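Local coordinates for peptidase S9 prolyl oligopeptidase catalytic domain-containing protein (Pyrococcus horikoshii, PDB 4HXF) that probably acts as a serine peptidase of the acylaminoacyl peptidase type, working as a self-compartmentalizing hexamer that selects its substrates through multimerization, at residues 109-113 against 176-181; 196-200 against 236-240; 408-412 against 448-454; 474-480 against 530-536. All coordinates share one frame; numbering follows the deposited sequence. Where two conformers were deposited one is given.

Contact 1: 109-113 against 176-181; sequences IEWNQ and GIWHGD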
# COMPACT_ATOMS: atom_id res chain seq x y z
N ILE A 109 -12.97 -31.28 -10.73
CA ILE A 109 -12.66 -32.13 -9.57
C ILE A 109 -13.72 -33.20 -9.42
O ILE A 109 -14.88 -32.91 -9.58
CB ILE A 109 -12.47 -31.40 -8.18
CG1 ILE A 109 -13.59 -30.37 -7.92
CG2 ILE A 109 -11.09 -30.65 -8.19
CD1 ILE A 109 -13.54 -29.85 -6.47
N GLU A 110 -13.31 -34.42 -9.14
CA GLU A 110 -14.22 -35.56 -8.97
C GLU A 110 -13.71 -36.51 -7.90
O GLU A 110 -12.51 -36.95 -7.96
CB GLU A 110 -14.33 -36.38 -10.32
CG GLU A 110 -15.19 -37.58 -10.33
CD GLU A 110 -15.06 -38.61 -11.56
OE1 GLU A 110 -14.24 -38.52 -12.40
OE2 GLU A 110 -15.81 -39.58 -11.53
N TRP A 111 -14.60 -36.94 -6.99
CA TRP A 111 -14.18 -37.99 -6.02
C TRP A 111 -14.02 -39.32 -6.60
O TRP A 111 -14.88 -39.80 -7.40
CB TRP A 111 -15.23 -38.11 -4.94
CG TRP A 111 -15.30 -36.97 -3.99
CD1 TRP A 111 -16.23 -35.96 -3.96
CD2 TRP A 111 -14.41 -36.74 -2.85
NE1 TRP A 111 -15.99 -35.12 -2.88
CE2 TRP A 111 -14.93 -35.58 -2.15
CE3 TRP A 111 -13.29 -37.37 -2.37
CZ2 TRP A 111 -14.30 -35.04 -1.03
CZ3 TRP A 111 -12.68 -36.84 -1.22
CH2 TRP A 111 -13.16 -35.74 -0.54
N ASN A 112 -13.01 -40.04 -6.11
CA ASN A 112 -12.94 -41.50 -6.20
C ASN A 112 -14.01 -42.10 -5.30
O ASN A 112 -14.44 -41.48 -4.28
CB ASN A 112 -11.54 -41.90 -5.79
CG ASN A 112 -11.25 -43.42 -5.96
OD1 ASN A 112 -11.49 -44.22 -5.04
ND2 ASN A 112 -10.83 -43.80 -7.17
N GLN A 113 -14.37 -43.32 -5.63
CA GLN A 113 -15.29 -44.13 -4.83
C GLN A 113 -14.85 -44.29 -3.36
O GLN A 113 -15.69 -44.56 -2.50
CB GLN A 113 -15.43 -45.50 -5.52
CG GLN A 113 -14.17 -46.39 -5.43
CD GLN A 113 -14.25 -47.69 -6.32
OE1 GLN A 113 -15.34 -48.06 -6.84
NE2 GLN A 113 -13.12 -48.37 -6.48
N GLY A 176 -10.76 -36.67 -18.38
CA GLY A 176 -10.58 -37.85 -17.55
C GLY A 176 -11.64 -38.00 -16.54
O GLY A 176 -12.06 -37.03 -15.99
N ILE A 177 -12.03 -39.24 -16.30
CA ILE A 177 -12.94 -39.63 -15.25
C ILE A 177 -12.40 -40.81 -14.46
O ILE A 177 -11.67 -41.66 -14.99
CB ILE A 177 -14.37 -39.93 -15.75
CG1 ILE A 177 -14.35 -41.09 -16.74
CG2 ILE A 177 -14.98 -38.69 -16.43
CD1 ILE A 177 -15.69 -41.74 -16.95
N TRP A 178 -12.84 -40.95 -13.23
CA TRP A 178 -12.64 -42.20 -12.54
C TRP A 178 -13.44 -43.37 -13.09
O TRP A 178 -14.59 -43.23 -13.46
CB TRP A 178 -12.98 -42.09 -11.06
CG TRP A 178 -12.03 -41.26 -10.20
CD1 TRP A 178 -12.29 -40.06 -9.62
CD2 TRP A 178 -10.70 -41.63 -9.79
NE1 TRP A 178 -11.30 -39.65 -8.85
CE2 TRP A 178 -10.27 -40.52 -8.92
CE3 TRP A 178 -9.83 -42.66 -10.11
CZ2 TRP A 178 -9.03 -40.49 -8.37
CZ3 TRP A 178 -8.57 -42.66 -9.49
CH2 TRP A 178 -8.18 -41.57 -8.66
N HIS A 179 -12.82 -44.55 -13.07
CA HIS A 179 -13.51 -45.80 -13.32
C HIS A 179 -12.97 -46.77 -12.29
O HIS A 179 -11.95 -47.46 -12.48
CB HIS A 179 -13.29 -46.27 -14.76
CG HIS A 179 -14.03 -47.57 -15.07
ND1 HIS A 179 -15.37 -47.67 -15.01
CD2 HIS A 179 -13.54 -48.83 -15.51
CE1 HIS A 179 -15.73 -48.95 -15.28
NE2 HIS A 179 -14.61 -49.66 -15.61
N GLY A 180 -13.65 -46.77 -11.15
CA GLY A 180 -13.16 -47.54 -9.99
C GLY A 180 -11.82 -46.93 -9.58
O GLY A 180 -11.74 -45.69 -9.37
N ASP A 181 -10.74 -47.72 -9.55
CA ASP A 181 -9.36 -47.25 -9.24
C ASP A 181 -8.49 -46.89 -10.44
O ASP A 181 -7.32 -46.49 -10.29
CB ASP A 181 -8.59 -48.28 -8.37
CG ASP A 181 -9.01 -48.23 -6.94
OD1 ASP A 181 -9.43 -47.14 -6.48
OD2 ASP A 181 -9.09 -49.32 -6.36
O HOH W 1 -13.35 -36.30 -13.58
O HOH W 2 -16.60 -41.42 -12.99
O HOH W 3 -11.28 -47.04 -4.85
O HOH W 4 -13.84 -44.31 -8.25

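Contact 2: 196-200 against 236-240; sequences YFKYW and EKKYV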
# COMPACT_ATOMS: atom_id res chain seq x y z
N TYR A 196 -10.66 -32.47 -33.24
CA TYR A 196 -11.47 -31.97 -32.16
C TYR A 196 -12.93 -32.11 -32.43
O TYR A 196 -13.31 -31.88 -33.54
CB TYR A 196 -11.21 -30.50 -32.00
CG TYR A 196 -9.80 -30.11 -31.60
CD1 TYR A 196 -8.99 -29.41 -32.47
CD2 TYR A 196 -9.30 -30.52 -30.41
CE1 TYR A 196 -7.72 -29.02 -32.06
CE2 TYR A 196 -8.00 -30.17 -29.99
CZ TYR A 196 -7.23 -29.36 -30.83
OH TYR A 196 -5.94 -29.06 -30.39
N PHE A 197 -13.67 -32.63 -31.46
CA PHE A 197 -15.17 -32.80 -31.51
C PHE A 197 -15.56 -33.90 -32.50
O PHE A 197 -16.73 -34.11 -32.74
CB PHE A 197 -15.99 -31.51 -31.69
CG PHE A 197 -15.85 -30.53 -30.58
CD1 PHE A 197 -14.83 -29.59 -30.60
CD2 PHE A 197 -16.77 -30.51 -29.53
CE1 PHE A 197 -14.67 -28.66 -29.58
CE2 PHE A 197 -16.61 -29.59 -28.49
CZ PHE A 197 -15.58 -28.67 -28.52
N LYS A 198 -14.62 -34.63 -33.05
CA LYS A 198 -14.85 -35.65 -34.05
C LYS A 198 -14.29 -37.03 -33.75
O LYS A 198 -15.11 -38.02 -33.71
CB LYS A 198 -14.47 -35.26 -35.48
CG LYS A 198 -14.63 -36.43 -36.49
CD LYS A 198 -15.97 -36.54 -37.14
CE LYS A 198 -16.18 -35.44 -38.18
NZ LYS A 198 -15.75 -35.42 -39.59
N TYR A 199 -12.98 -37.12 -33.47
CA TYR A 199 -12.41 -38.38 -33.07
C TYR A 199 -11.54 -38.30 -31.84
O TYR A 199 -10.80 -37.37 -31.69
CB TYR A 199 -11.58 -38.95 -34.19
CG TYR A 199 -12.37 -39.23 -35.47
CD1 TYR A 199 -12.03 -38.63 -36.64
CD2 TYR A 199 -13.40 -40.18 -35.52
CE1 TYR A 199 -12.75 -38.82 -37.84
CE2 TYR A 199 -14.08 -40.43 -36.75
CZ TYR A 199 -13.72 -39.76 -37.91
OH TYR A 199 -14.38 -39.91 -39.18
N TRP A 200 -11.60 -39.31 -31.02
CA TRP A 200 -10.80 -39.47 -29.81
C TRP A 200 -10.16 -40.82 -29.75
O TRP A 200 -10.60 -41.78 -30.39
CB TRP A 200 -11.75 -39.44 -28.57
CG TRP A 200 -12.32 -38.08 -28.28
CD1 TRP A 200 -11.77 -37.08 -27.41
CD2 TRP A 200 -13.56 -37.52 -28.80
NE1 TRP A 200 -12.57 -35.99 -27.37
CE2 TRP A 200 -13.68 -36.18 -28.22
CE3 TRP A 200 -14.48 -37.93 -29.75
CZ2 TRP A 200 -14.73 -35.36 -28.52
CZ3 TRP A 200 -15.56 -37.12 -29.99
CH2 TRP A 200 -15.64 -35.81 -29.47
N GLU A 236 -18.78 -43.77 -34.79
CA GLU A 236 -18.11 -43.00 -35.85
C GLU A 236 -19.09 -42.03 -36.43
O GLU A 236 -20.14 -42.40 -36.94
CB GLU A 236 -17.55 -43.91 -36.97
CG GLU A 236 -16.71 -43.25 -38.07
CD GLU A 236 -16.19 -44.36 -39.03
OE1 GLU A 236 -16.91 -44.64 -39.98
OE2 GLU A 236 -15.14 -45.01 -38.74
N LYS A 237 -18.74 -40.76 -36.39
CA LYS A 237 -19.55 -39.67 -37.01
C LYS A 237 -18.96 -39.32 -38.33
O LYS A 237 -17.74 -39.29 -38.50
CB LYS A 237 -19.47 -38.39 -36.14
CG LYS A 237 -20.39 -38.48 -34.94
CD LYS A 237 -20.33 -37.12 -34.27
CE LYS A 237 -21.33 -36.86 -33.26
NZ LYS A 237 -21.15 -35.53 -32.63
N LYS A 238 -19.80 -39.16 -39.34
CA LYS A 238 -19.36 -38.40 -40.52
C LYS A 238 -19.38 -36.92 -40.37
O LYS A 238 -18.60 -36.19 -40.99
CB LYS A 238 -20.21 -38.76 -41.74
CG LYS A 238 -20.07 -40.25 -42.08
CD LYS A 238 -20.72 -40.58 -43.37
CE LYS A 238 -20.46 -42.11 -43.51
NZ LYS A 238 -20.71 -42.65 -44.86
N TYR A 239 -20.39 -36.41 -39.60
CA TYR A 239 -20.48 -34.97 -39.31
C TYR A 239 -20.51 -34.75 -37.82
O TYR A 239 -21.25 -35.54 -37.14
CB TYR A 239 -21.82 -34.43 -39.86
CG TYR A 239 -21.93 -34.76 -41.38
CD1 TYR A 239 -21.23 -34.04 -42.29
CD2 TYR A 239 -22.67 -35.84 -41.82
CE1 TYR A 239 -21.25 -34.33 -43.67
CE2 TYR A 239 -22.75 -36.15 -43.17
CZ TYR A 239 -22.00 -35.43 -44.07
OH TYR A 239 -22.01 -35.75 -45.45
N VAL A 240 -19.87 -33.71 -37.34
CA VAL A 240 -19.88 -33.40 -35.92
C VAL A 240 -21.31 -33.07 -35.55
O VAL A 240 -21.79 -33.32 -34.43
CB VAL A 240 -18.93 -32.22 -35.68
CG1 VAL A 240 -19.08 -31.72 -34.28
CG2 VAL A 240 -17.46 -32.70 -35.90
O HOH W 5 -19.07 -33.89 -31.49

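Contact 3: 408-412 against 448-454; sequences YYIVY and FLRLEPQ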
# COMPACT_ATOMS: atom_id res chain seq x y z
N TYR A 408 -43.17 -4.60 -27.75
CA TYR A 408 -42.83 -5.31 -29.01
C TYR A 408 -43.39 -6.74 -29.07
O TYR A 408 -43.36 -7.46 -28.08
CB TYR A 408 -41.32 -5.41 -29.27
CG TYR A 408 -40.51 -4.14 -29.33
CD1 TYR A 408 -40.19 -3.40 -28.19
CD2 TYR A 408 -40.11 -3.62 -30.56
CE1 TYR A 408 -39.51 -2.20 -28.23
CE2 TYR A 408 -39.41 -2.40 -30.60
CZ TYR A 408 -39.09 -1.74 -29.48
OH TYR A 408 -38.38 -0.57 -29.55
N TYR A 409 -43.91 -7.09 -30.23
CA TYR A 409 -44.04 -8.51 -30.57
C TYR A 409 -42.64 -9.10 -30.64
O TYR A 409 -41.71 -8.48 -31.15
CB TYR A 409 -44.70 -8.73 -31.93
CG TYR A 409 -46.22 -8.68 -31.91
CD1 TYR A 409 -46.88 -7.49 -32.19
CD2 TYR A 409 -46.97 -9.83 -31.66
CE1 TYR A 409 -48.27 -7.45 -32.30
CE2 TYR A 409 -48.35 -9.80 -31.72
CZ TYR A 409 -48.98 -8.60 -32.04
OH TYR A 409 -50.39 -8.68 -32.11
N ILE A 410 -42.53 -10.34 -30.23
CA ILE A 410 -41.31 -11.13 -30.33
C ILE A 410 -41.70 -12.39 -31.14
O ILE A 410 -42.74 -13.04 -30.86
CB ILE A 410 -40.86 -11.61 -28.93
CG1 ILE A 410 -40.85 -10.44 -27.91
CG2 ILE A 410 -39.55 -12.36 -28.97
CD1 ILE A 410 -39.91 -9.27 -28.29
N VAL A 411 -40.89 -12.67 -32.16
CA VAL A 411 -41.16 -13.85 -33.00
C VAL A 411 -39.88 -14.61 -33.21
O VAL A 411 -38.83 -14.05 -33.45
CB VAL A 411 -41.87 -13.51 -34.32
CG1 VAL A 411 -41.14 -12.64 -35.22
CG2 VAL A 411 -42.28 -14.83 -35.08
N TYR A 412 -39.96 -15.92 -33.17
CA TYR A 412 -38.76 -16.75 -33.31
C TYR A 412 -39.14 -18.22 -33.71
O TYR A 412 -40.23 -18.71 -33.33
CB TYR A 412 -37.97 -16.74 -32.01
CG TYR A 412 -38.64 -17.20 -30.71
CD1 TYR A 412 -39.31 -16.33 -29.88
CD2 TYR A 412 -38.61 -18.51 -30.34
CE1 TYR A 412 -39.90 -16.80 -28.74
CE2 TYR A 412 -39.17 -18.96 -29.12
CZ TYR A 412 -39.79 -18.03 -28.34
OH TYR A 412 -40.33 -18.55 -27.16
N PHE A 448 -46.83 -15.85 -38.80
CA PHE A 448 -47.05 -15.06 -37.62
C PHE A 448 -47.88 -13.80 -37.96
O PHE A 448 -48.83 -13.43 -37.24
CB PHE A 448 -45.71 -14.69 -36.96
CG PHE A 448 -45.79 -13.41 -36.18
CD1 PHE A 448 -46.32 -13.42 -34.92
CD2 PHE A 448 -45.28 -12.23 -36.67
CE1 PHE A 448 -46.47 -12.25 -34.16
CE2 PHE A 448 -45.37 -11.05 -35.91
CZ PHE A 448 -46.00 -11.07 -34.66
N LEU A 449 -47.53 -13.11 -39.04
CA LEU A 449 -48.25 -11.85 -39.42
C LEU A 449 -49.72 -12.14 -39.72
O LEU A 449 -50.61 -11.33 -39.48
CB LEU A 449 -47.56 -11.15 -40.60
CG LEU A 449 -46.20 -10.59 -40.34
CD1 LEU A 449 -45.58 -10.13 -41.67
CD2 LEU A 449 -46.22 -9.46 -39.34
N ARG A 450 -49.99 -13.30 -40.34
CA ARG A 450 -51.31 -13.79 -40.61
C ARG A 450 -52.10 -14.02 -39.33
O ARG A 450 -53.30 -13.62 -39.22
CB ARG A 450 -51.24 -15.00 -41.51
CG ARG A 450 -52.62 -15.37 -42.09
CD ARG A 450 -52.63 -16.75 -42.76
NE ARG A 450 -52.53 -17.87 -41.79
CZ ARG A 450 -53.50 -18.32 -41.00
NH1 ARG A 450 -54.75 -17.80 -41.05
NH2 ARG A 450 -53.23 -19.35 -40.16
N LEU A 451 -51.46 -14.64 -38.37
CA LEU A 451 -52.04 -14.91 -37.07
C LEU A 451 -52.29 -13.60 -36.24
O LEU A 451 -53.23 -13.53 -35.42
CB LEU A 451 -51.18 -15.88 -36.26
CG LEU A 451 -51.08 -17.35 -36.82
CD1 LEU A 451 -49.93 -18.09 -36.06
CD2 LEU A 451 -52.42 -18.09 -36.69
N GLU A 452 -51.50 -12.56 -36.47
CA GLU A 452 -51.51 -11.35 -35.63
C GLU A 452 -51.60 -10.09 -36.51
O GLU A 452 -50.59 -9.40 -36.80
CB GLU A 452 -50.28 -11.32 -34.72
CG GLU A 452 -50.34 -12.43 -33.62
CD GLU A 452 -51.37 -12.10 -32.54
OE1 GLU A 452 -51.90 -13.03 -31.86
OE2 GLU A 452 -51.68 -10.89 -32.30
N PRO A 453 -52.83 -9.75 -36.85
CA PRO A 453 -52.94 -8.51 -37.64
C PRO A 453 -52.57 -7.26 -36.90
O PRO A 453 -52.32 -6.26 -37.56
CB PRO A 453 -54.43 -8.42 -38.02
CG PRO A 453 -55.07 -9.61 -37.47
CD PRO A 453 -54.06 -10.56 -36.86
N GLN A 454 -52.50 -7.31 -35.58
CA GLN A 454 -51.99 -6.12 -34.86
C GLN A 454 -50.45 -5.94 -34.92
O GLN A 454 -49.93 -4.95 -34.42
CB GLN A 454 -52.43 -6.23 -33.43
CG GLN A 454 -53.92 -6.06 -33.24
CD GLN A 454 -54.33 -6.47 -31.85
OE1 GLN A 454 -54.46 -7.69 -31.60
NE2 GLN A 454 -54.43 -5.51 -30.93

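Contact 4: 474-480 against 530-536; sequences WALTQSD and YAKNVKA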
# COMPACT_ATOMS: atom_id res chain seq x y z
N TRP A 474 -27.27 -11.39 -43.01
CA TRP A 474 -27.74 -11.96 -44.26
C TRP A 474 -29.07 -11.42 -44.63
O TRP A 474 -29.31 -10.94 -45.74
CB TRP A 474 -27.79 -13.45 -44.09
CG TRP A 474 -28.11 -14.20 -45.38
CD1 TRP A 474 -29.21 -14.96 -45.57
CD2 TRP A 474 -27.24 -14.43 -46.56
NE1 TRP A 474 -29.21 -15.54 -46.80
CE2 TRP A 474 -28.02 -15.26 -47.46
CE3 TRP A 474 -26.00 -13.97 -46.98
CZ2 TRP A 474 -27.50 -15.73 -48.62
CZ3 TRP A 474 -25.51 -14.38 -48.20
CH2 TRP A 474 -26.22 -15.23 -49.03
N ALA A 475 -29.98 -11.38 -43.67
CA ALA A 475 -31.33 -10.91 -43.87
C ALA A 475 -31.35 -9.45 -44.39
O ALA A 475 -32.12 -9.09 -45.32
CB ALA A 475 -32.10 -10.95 -42.56
N LEU A 476 -30.44 -8.64 -43.84
CA LEU A 476 -30.45 -7.22 -44.26
C LEU A 476 -29.86 -7.07 -45.65
O LEU A 476 -30.13 -6.11 -46.37
CB LEU A 476 -29.66 -6.35 -43.29
CG LEU A 476 -30.49 -5.74 -42.16
CD1 LEU A 476 -31.53 -6.58 -41.48
CD2 LEU A 476 -29.58 -4.85 -41.25
N THR A 477 -29.08 -8.06 -46.07
CA THR A 477 -28.54 -8.05 -47.42
C THR A 477 -29.43 -8.73 -48.45
O THR A 477 -29.31 -8.52 -49.66
CB THR A 477 -27.16 -8.73 -47.58
OG1 THR A 477 -27.26 -10.14 -47.39
CG2 THR A 477 -26.04 -8.11 -46.72
N GLN A 478 -30.43 -9.56 -48.00
CA GLN A 478 -31.19 -10.35 -48.95
C GLN A 478 -32.68 -10.01 -48.96
O GLN A 478 -33.40 -10.51 -49.82
CB GLN A 478 -31.07 -11.81 -48.56
CG GLN A 478 -29.64 -12.38 -48.60
CD GLN A 478 -29.00 -12.25 -49.95
OE1 GLN A 478 -29.64 -12.47 -51.00
NE2 GLN A 478 -27.66 -11.93 -49.95
N SER A 479 -33.16 -9.19 -48.05
CA SER A 479 -34.57 -8.90 -47.97
C SER A 479 -34.73 -7.43 -47.69
O SER A 479 -33.84 -6.80 -47.10
CB SER A 479 -35.13 -9.65 -46.80
OG SER A 479 -36.50 -9.42 -46.46
N ASP A 480 -35.84 -6.90 -48.13
CA ASP A 480 -36.19 -5.55 -47.80
C ASP A 480 -37.27 -5.50 -46.71
O ASP A 480 -37.82 -4.44 -46.42
CB ASP A 480 -36.67 -4.79 -49.08
CG ASP A 480 -35.59 -4.69 -50.18
OD1 ASP A 480 -34.40 -4.52 -49.87
OD2 ASP A 480 -35.99 -4.75 -51.38
N TYR A 530 -22.45 -8.84 -50.16
CA TYR A 530 -23.73 -8.23 -50.52
C TYR A 530 -24.05 -7.01 -49.74
O TYR A 530 -25.19 -6.54 -49.69
CB TYR A 530 -24.84 -9.29 -50.24
CG TYR A 530 -24.65 -10.61 -51.01
CD1 TYR A 530 -23.97 -11.68 -50.42
CD2 TYR A 530 -25.33 -10.88 -52.16
CE1 TYR A 530 -23.84 -12.89 -51.05
CE2 TYR A 530 -25.26 -12.16 -52.78
CZ TYR A 530 -24.51 -13.15 -52.18
OH TYR A 530 -24.33 -14.32 -52.90
N ALA A 531 -23.01 -6.45 -49.09
CA ALA A 531 -23.16 -5.20 -48.30
C ALA A 531 -23.86 -4.07 -49.03
O ALA A 531 -24.58 -3.32 -48.38
CB ALA A 531 -21.75 -4.79 -47.87
N LYS A 532 -23.65 -3.93 -50.33
CA LYS A 532 -24.30 -2.84 -51.08
C LYS A 532 -25.84 -2.86 -50.98
O LYS A 532 -26.49 -1.87 -51.15
CB LYS A 532 -23.78 -2.75 -52.52
CG LYS A 532 -24.25 -3.91 -53.35
CD LYS A 532 -23.82 -3.87 -54.84
CE LYS A 532 -23.83 -5.33 -55.41
N ASN A 533 -26.38 -4.03 -50.70
CA ASN A 533 -27.82 -4.20 -50.66
C ASN A 533 -28.49 -3.66 -49.41
O ASN A 533 -29.77 -3.59 -49.36
CB ASN A 533 -28.19 -5.69 -50.74
CG ASN A 533 -27.84 -6.35 -52.06
OD1 ASN A 533 -27.51 -5.70 -53.06
ND2 ASN A 533 -27.95 -7.68 -52.09
N VAL A 534 -27.71 -3.44 -48.37
CA VAL A 534 -28.28 -3.09 -47.04
C VAL A 534 -28.96 -1.72 -47.10
O VAL A 534 -28.39 -0.73 -47.66
CB VAL A 534 -27.25 -3.12 -45.94
CG1 VAL A 534 -27.81 -2.62 -44.57
CG2 VAL A 534 -26.63 -4.50 -45.84
N LYS A 535 -30.17 -1.65 -46.56
CA LYS A 535 -30.91 -0.40 -46.51
C LYS A 535 -31.34 -0.04 -45.09
O LYS A 535 -31.78 1.06 -44.86
CB LYS A 535 -32.17 -0.50 -47.38
CG LYS A 535 -31.94 -0.75 -48.84
CD LYS A 535 -33.26 -0.95 -49.59
CE LYS A 535 -33.12 -1.96 -50.73
NZ LYS A 535 -32.50 -3.30 -50.38
N ALA A 536 -31.31 -0.98 -44.16
CA ALA A 536 -31.80 -0.75 -42.80
C ALA A 536 -30.68 -0.44 -41.86
O ALA A 536 -29.61 -1.05 -41.97
CB ALA A 536 -32.51 -2.04 -42.28
O HOH W 6 -31.46 -3.87 -45.32
O HOH W 7 -32.15 -5.11 -48.67

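Contact 1: 109-113 against 176-181
Trp178 lays its indole against Glu110 and Asn112, and this is the tight part of the contact. NE1 of Trp178 gives a bent hydrogen bond to O of Glu110 (3.1 Å, 141° at the hydrogen). The oxygen lies in the ring plane, but the donor stands above the carbonyl plane. The backbone N of Trp178 makes a straighter bond to OE1 of Glu110 (2.9 Å, 164°), on the carboxylate's syn side but out of its plane. Glu110 holds CG opposite its own N (chi1 179°) and runs extended from there, which carries the carboxylate across. Asn112 packs on one indole face. Its CB makes a CH-pi contact 3.9 Å from the centroid of the Trp178 five-membered ring. Its ND2 lies 3.3 Å from CE3 of Trp178, with the amide nearly upright on the ring. Strands 106-111 and 175-179 each begin a four-stranded antiparallel sheet, as neighbouring blades of a beta-propeller do. Strands 109-111 and 176-179 run parallel, their axes 7.8 Å apart. Leu119 and Ile183, in the second strands of these sheets, touch the indole. Water takes over beyond this packing. One water links OE1 of Glu110 to O of Gly176. Another joins OD1 of Asn112, NE2 of Gln113 and OD1 of Asp181. The Asn112 oxygen accepts from N of Asp114, and Asp181 is salt-bridged to Arg117. Gln113 is exposed, with NE2 3.6 Å from CA of Gly180.

Contact 2: 196-200 against 236-240
Lys198 bends at three successive bonds (chi2 90°, chi3 73°, chi4 84°), which curls its chain round onto the backbone of segment 236-240. The curl puts CD of Lys198 3.5 Å from O of Lys237. It also sets CE of Lys198 3.8 Å from CG2 of Val240. NZ of Lys198 then gives a long hydrogen bond to O of Lys238 (3.3 Å), from well above the carbonyl plane. The curled chain also lies over its neighbour, with CG of Lys198 above one face of the Tyr199 ring. The edge of that ring meets CG of Glu236, 4.1 Å from CE2 of Tyr199. Cut back to an alanine, Lys198 would probably leave O of Lys238 without this donor and open a gap beside Val240 and the Tyr199 ring. Val240 also packs on segment 196-200, with CG2 3.5 Å from O of Phe197. That oxygen is tied to NZ of Lys237 by a bridging water. The same ammonium binds O of Val240 (2.9 Å) and is salt-bridged to Asp244. Asp244 and Glu263 hold a magnesium ion, so Lys237 connects this contact to the metal site. Both segments are irregular and lie largely at the surface. Segment 196-200 leads into strand 200-206, and segment 236-240 joins strands 229-232 and 245-249 of the next propeller sheet. Ser218 bonds to the backbone of both, at Lys198 and Lys237. Helix 504-511, which supplies Phe507 and Asp508 to the inhibitor pocket, packs Trp506 against Phe197 and Val240.

Contact 3: 408-412 against 448-454
Val411 and Phe448 bring strand 409-413 and the last turn of helix 436-451 together, their CA atoms 7.6 Å apart. The chain leaves helical geometry at Glu452, whose N makes only weak bonds back to O of Phe448 and O of Leu449. Residues 452-454 then run past the strand, and the CA atoms of Tyr409 and Gln454 stand 9.3 Å apart. Tyr409 and Val411 both point from the strand toward the helix end. Phe448 meets them with two different parts of its ring. Its edge is turned to the face of Tyr409 in an offset edge-to-face pair, with centroids 5.3 Å apart and planes at 71°. CZ of Phe448 comes to 3.4 Å from CD2 of Tyr409. A face of the Phe448 ring receives Val411, whose CB sits over the ring centre. CG of Phe448 lies roughly opposite the backbone N (chi1 153°), which sends the ring toward the strand. Tyr367 adds a second edge-to-face partner for Phe448. The hydroxyl end of Tyr409 is polar. Its OH donates to OE2 of Glu452 (2.6 Å), on the anti side of the carboxylate and 28° out of its plane. CB of Gln454 packs 3.5 Å from the same OH of Tyr409. This is helix-on-sheet packing in the alpha/beta hydrolase fold, away from the known sites. Glu452 is buried, but Tyr367 bonds its OE1 and Lys369 makes a long, weak ion pair with OE2. These partners are likely to steady a negative charge on the carboxylate, and the bond probably holds the Tyr409 hydroxyl turned toward OE2.

Contact 4: 474-480 against 530-536
Trp474 and Tyr530 form the aromatic part of the contact, an offset edge-to-face pair. The edge of the indole is turned to the face of Tyr530, with planes at 83° and CZ3 of Trp474 3.6 Å from CE1 of Tyr530. Gln478 folds back over both rings. Its CG lies over the Trp474 ring, and its NE2 stands over a face of Tyr530, 3.4 Å from CD2, with the amide nearly upright on the ring. Apolar packing continues along the helix. CB of Thr477 meets CB of Tyr530 at 3.6 Å, and CG2 of Thr477 meets CG2 of Val534 at 3.8 Å. One residue earlier, CD2 of Leu476 lies 4.2 Å from CB of Ala536. The hydrogen bonds gather at the end of helix 467-478. ND2 of Asn533 donates to O of Thr477 (2.9 Å, 154°), in the carbonyl plane. Thr477 has OG1 turned back toward its own helix (chi1 69°), where it donates to O of Trp474 (2.8 Å) and accepts from NE2 of Gln478. With an alanine in place of Thr477, a gap is likely to open against Val534 and the Gln478 amide to turn more freely off Tyr530. Charge comes last, at the exposed end of the contact. NZ of Lys535 bonds O of Asn533 (2.9 Å) and pairs with Asp480, though that salt bridge is modelled doubtfully short. In this alpha/beta hydrolase fold helix 467-478 follows Ser466 of the inhibitor pocket, in a GxSxG sequence consistent with the nucleophile elbow. The Asn533 amide thus gives a helix-end carbonyl a donor beside buried apolar packing.

How the contacts relate
Contacts 1 and 2 lie in the propeller and contacts 3 and 4 in the hydrolase domain. Contact 3 is the buried one, contacts 1 and 4 are partly buried, and contact 2 is at the surface. Contacts 1 and 2 both join successive propeller sheets and share the sheet beginning with strand 175-179, but at points about 25 Å apart between centres. Contact 1 uses strand ends and an indole, while contact 2 uses lysines and irregular chain. Contacts 3 and 4, about 22 Å apart between centres, each contain an edge-to-face aromatic pair. Contact 3 sets a helix end against a strand, contact 4 against a connecting segment. Contact 3 adds a buried carboxylate, contact 4 an amide and a doubtfully short charge pair.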